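Local coordinates for monosaccharide ABC transporter substrate-binding protein, CUT2 family (Acidothermus cellulolyticus, PDB 4RU1) that probably binds monosaccharides or related polyols for an ABC-type importer, and holds myo-inositol between its two lobes, at residues I210-I215 / D231-V236. Numbering follows the deposited sequence.
Sequences IAQLAI and DFNTQV. With INS (1,2,3,4,5,6-hexahydroxy-cyclohexane), chain M.
In the second α/β lobe of this type I periplasmic binding protein fold, Gln-212 of helix 208-220 packs on Asn-233, Gln-235 and Val-236 in the loop that leaves strand 226-230. The helix is the connection of a beta-alpha-beta crossover between the parallel strands 202-205 and 226-230, and the contact packs its first half against the loop that follows the second strand. Gln-212 carries nearly all of the helix's share. Its side chain is bent at chi2 (-52°), which folds the amide toward the loop. There the amide stacks on that of Gln-235, the two planes 29° apart, with Gln-212 OE1 3.5 Å from Gln-235 CD and 3.6 Å from Gln-235 CB. On the nitrogen side, Gln-212 NE2 lies 3.9 Å from Val-236 CG2 and approaches Asn-233 OD1 only at van der Waals distance, 3.5 Å. Its stronger polar partner is Glu-239 on helix 236-241, to which NE2 donates a hydrogen bond; a weak one runs back to the carbonyl of Ala-208. An alanine at this position would remove the amide, which would probably leave Glu-239 without this donor and the Gln-235 side chain freer to turn. Asn-233 OD1 is engaged within its own loop, a type I turn from Asn-233 to Val-236 leading into helix 236-241. Asn-233 OD1 accepts from Gln-235 N at 2.8 Å, closing an Asx turn, with that donor 59° out of the carbonyl plane, and takes a weak second bond from Val-236 N. Two residues before Asn-233, the same loop reaches the inositol site in the cleft: the inositol hydroxyl O1 donates to Asp-231 OD2 across 2.6 Å.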
ATOM      1  N   ILE A 210      -2.601  -5.591  10.286  1.00 14.34           N
ATOM      2  CA  ILE A 210      -2.457  -7.089  10.312  1.00 16.79           C
ATOM      3  C   ILE A 210      -1.250  -7.464  11.176  1.00 13.60           C
ATOM      4  O   ILE A 210      -1.254  -8.479  11.924  1.00 14.95           O
ATOM      5  CB  ILE A 210      -2.277  -7.645   8.897  1.00 16.89           C
ATOM      6  CG1 ILE A 210      -3.403  -7.214   7.949  1.00 16.63           C
ATOM      7  CG2 ILE A 210      -2.238  -9.171   8.955  1.00 15.76           C
ATOM      8  CD1 ILE A 210      -4.780  -7.437   8.497  1.00 17.31           C
ATOM      9  N   ALA A 211      -0.151  -6.673  11.111  1.00 14.08           N
ATOM     10  CA  ALA A 211       0.931  -6.813  12.049  1.00 12.21           C
ATOM     11  C   ALA A 211       0.486  -6.896  13.484  1.00 13.60           C
ATOM     12  O   ALA A 211       0.981  -7.779  14.218  1.00 13.60           O
ATOM     13  CB  ALA A 211       1.942  -5.716  11.956  1.00 13.73           C
ATOM     14  N   GLN A 212      -0.446  -6.038  13.896  1.00 11.93           N
ATOM     15  CA  GLN A 212      -0.902  -6.055  15.286  1.00 13.30           C
ATOM     16  C   GLN A 212      -1.505  -7.359  15.662  1.00 16.60           C
ATOM     17  O   GLN A 212      -1.238  -7.902  16.721  1.00 16.03           O
ATOM     18  CB  GLN A 212      -1.888  -4.916  15.572  1.00 15.59           C
ATOM     19  CG  GLN A 212      -1.463  -3.552  15.172  1.00 19.80           C
ATOM     20  CD  GLN A 212      -0.118  -3.227  15.726  1.00 21.67           C
ATOM     21  OE1 GLN A 212       0.066  -3.382  16.936  1.00 21.54           O
ATOM     22  NE2 GLN A 212       0.855  -2.763  14.867  1.00 19.36           N
ATOM     23  N   LEU A 213      -2.319  -7.917  14.763  1.00 14.84           N
ATOM     24  CA  LEU A 213      -3.011  -9.160  14.969  1.00 13.43           C
ATOM     25  C   LEU A 213      -2.023 -10.334  15.015  1.00 16.70           C
ATOM     26  O   LEU A 213      -2.202 -11.281  15.733  1.00 14.84           O
ATOM     27  CB  LEU A 213      -4.016  -9.353  13.809  1.00 15.54           C
ATOM     28  CG  LEU A 213      -5.093  -8.279  13.818  1.00 11.89           C
ATOM     29  CD1 LEU A 213      -5.910  -8.255  12.508  1.00 14.48           C
ATOM     30  CD2 LEU A 213      -6.059  -8.391  15.035  1.00 15.54           C
ATOM     31  N   ALA A 214      -0.970 -10.254  14.204  1.00 10.90           N
ATOM     32  CA  ALA A 214       0.017 -11.278  14.160  1.00 12.43           C
ATOM     33  C   ALA A 214       0.836 -11.339  15.468  1.00 14.80           C
ATOM     34  O   ALA A 214       1.163 -12.429  15.962  1.00 14.03           O
ATOM     35  CB  ALA A 214       0.927 -11.120  12.977  1.00 14.75           C
ATOM     36  N   ILE A 215       1.139 -10.169  16.022  1.00 13.12           N
ATOM     37  CA  ILE A 215       1.927 -10.110  17.260  1.00 16.30           C
ATOM     38  C   ILE A 215       1.081 -10.824  18.348  1.00 15.94           C
ATOM     39  O   ILE A 215       1.608 -11.602  19.138  1.00 16.24           O
ATOM     40  CB  ILE A 215       2.195  -8.664  17.684  1.00 13.48           C
ATOM     41  CG1 ILE A 215       3.170  -7.998  16.705  1.00 14.59           C
ATOM     42  CG2 ILE A 215       2.740  -8.566  19.137  1.00 17.74           C
ATOM     43  CD1 ILE A 215       3.152  -6.496  16.803  1.00 15.34           C
ATOM     44  N   ASP A 231       4.615  -1.272   6.211  1.00 13.30           N
ATOM     45  CA  ASP A 231       3.889  -0.051   6.656  1.00 12.68           C
ATOM     46  C   ASP A 231       4.000   0.231   8.130  1.00 15.26           C
ATOM     47  O   ASP A 231       4.287  -0.617   8.971  1.00 16.18           O
ATOM     48  CB  ASP A 231       2.368  -0.130   6.312  1.00 13.65           C
ATOM     49  CG  ASP A 231       2.081  -0.361   4.849  1.00 15.86           C
ATOM     50  OD1 ASP A 231       2.863   0.077   3.973  1.00 15.63           O
ATOM     51  OD2 ASP A 231       1.029  -0.967   4.539  1.00 14.39           O
ATOM     52  N   PHE A 232       3.648   1.471   8.446  1.00 14.68           N
ATOM     53  CA  PHE A 232       3.521   1.929   9.807  1.00 14.59           C
ATOM     54  C   PHE A 232       2.069   2.149  10.165  1.00 14.17           C
ATOM     55  O   PHE A 232       1.286   2.477   9.302  1.00 19.12           O
ATOM     56  CB  PHE A 232       4.257   3.289   9.967  1.00 23.74           C
ATOM     57  CG  PHE A 232       5.746   3.171  10.045  1.00 22.62           C
ATOM     58  CD1 PHE A 232       6.521   2.997   8.922  1.00 29.01           C
ATOM     59  CD2 PHE A 232       6.351   3.112  11.272  1.00 21.40           C
ATOM     60  CE1 PHE A 232       7.908   2.883   9.024  1.00 35.13           C
ATOM     61  CE2 PHE A 232       7.740   2.942  11.398  1.00 24.15           C
ATOM     62  CZ  PHE A 232       8.504   2.838  10.269  1.00 31.52           C
ATOM     63  N   ASN A 233       1.745   2.007  11.442  1.00 23.30           N
ATOM     64  CA  ASN A 233       0.626   2.721  12.072  1.00 19.07           C
ATOM     65  C   ASN A 233       1.143   3.300  13.395  1.00 20.80           C
ATOM     66  O   ASN A 233       2.366   3.268  13.644  1.00 22.08           O
ATOM     67  CB  ASN A 233      -0.586   1.788  12.273  1.00 20.09           C
ATOM     68  CG  ASN A 233      -0.367   0.747  13.343  1.00 27.32           C
ATOM     69  OD1 ASN A 233       0.691   0.653  13.961  1.00 20.36           O
ATOM     70  ND2 ASN A 233      -1.366  -0.094  13.522  1.00 27.69           N
ATOM     71  N   THR A 234       0.239   3.788  14.225  1.00 21.82           N
ATOM     72  CA  THR A 234       0.630   4.519  15.390  1.00 22.56           C
ATOM     73  C   THR A 234       1.404   3.616  16.353  1.00 23.59           C
ATOM     74  O   THR A 234       2.212   4.103  17.168  1.00 22.96           O
ATOM     75  CB  THR A 234      -0.573   5.161  16.132  1.00 25.80           C
ATOM     76  OG1 THR A 234      -1.536   4.174  16.507  1.00 26.98           O
ATOM     77  CG2 THR A 234      -1.265   6.149  15.251  1.00 23.39           C
ATOM     78  N   GLN A 235       1.160   2.285  16.244  1.00 17.11           N
ATOM     79  CA  GLN A 235       1.745   1.320  17.167  1.00 18.58           C
ATOM     80  C   GLN A 235       3.117   0.751  16.772  1.00 17.75           C
ATOM     81  O   GLN A 235       3.846   0.215  17.590  1.00 20.71           O
ATOM     82  CB  GLN A 235       0.759   0.162  17.359  1.00 22.26           C
ATOM     83  CG  GLN A 235      -0.541   0.588  18.039  1.00 25.64           C
ATOM     84  CD  GLN A 235      -1.602  -0.469  17.909  1.00 41.74           C
ATOM     85  OE1 GLN A 235      -1.931  -1.171  18.861  1.00 58.34           O
ATOM     86  NE2 GLN A 235      -2.124  -0.607  16.715  1.00 27.18           N
ATOM     87  N   VAL A 236       3.434   0.825  15.475  1.00 16.94           N
ATOM     88  CA  VAL A 236       4.622   0.188  14.943  1.00 18.84           C
ATOM     89  C   VAL A 236       5.950   0.699  15.519  1.00 22.14           C
ATOM     90  O   VAL A 236       6.806  -0.072  15.837  1.00 16.38           O
ATOM     91  CB  VAL A 236       4.569   0.261  13.405  1.00 16.80           C
ATOM     92  CG1 VAL A 236       5.901  -0.139  12.805  1.00 21.76           C
ATOM     93  CG2 VAL A 236       3.500  -0.712  12.895  1.00 18.60           C
TER
HETATM   94  C1  INS M 401      -0.804  -1.421   1.904  1.00 11.78           C
HETATM   95  C2  INS M 401      -1.787  -2.176   2.787  1.00 20.58           C
HETATM   96  C3  INS M 401      -3.212  -1.778   2.403  1.00 15.87           C
HETATM   97  C4  INS M 401      -3.487  -1.896   0.920  1.00 13.86           C
HETATM   98  C5  INS M 401      -2.529  -1.084   0.108  1.00 10.17           C
HETATM   99  C6  INS M 401      -1.090  -1.407   0.404  1.00 14.39           C
HETATM  100  O1  INS M 401       0.561  -1.788   2.158  1.00 13.76           O
HETATM  101  O2  INS M 401      -1.630  -3.564   2.445  1.00 20.99           O
HETATM  102  O3  INS M 401      -4.075  -2.674   3.131  1.00 19.61           O
HETATM  103  O4  INS M 401      -4.849  -1.502   0.617  1.00 17.88           O
HETATM  104  O5  INS M 401      -2.700  -1.286  -1.313  1.00 13.46           O
HETATM  105  O6  INS M 401      -0.187  -0.512  -0.309  1.00 14.59           O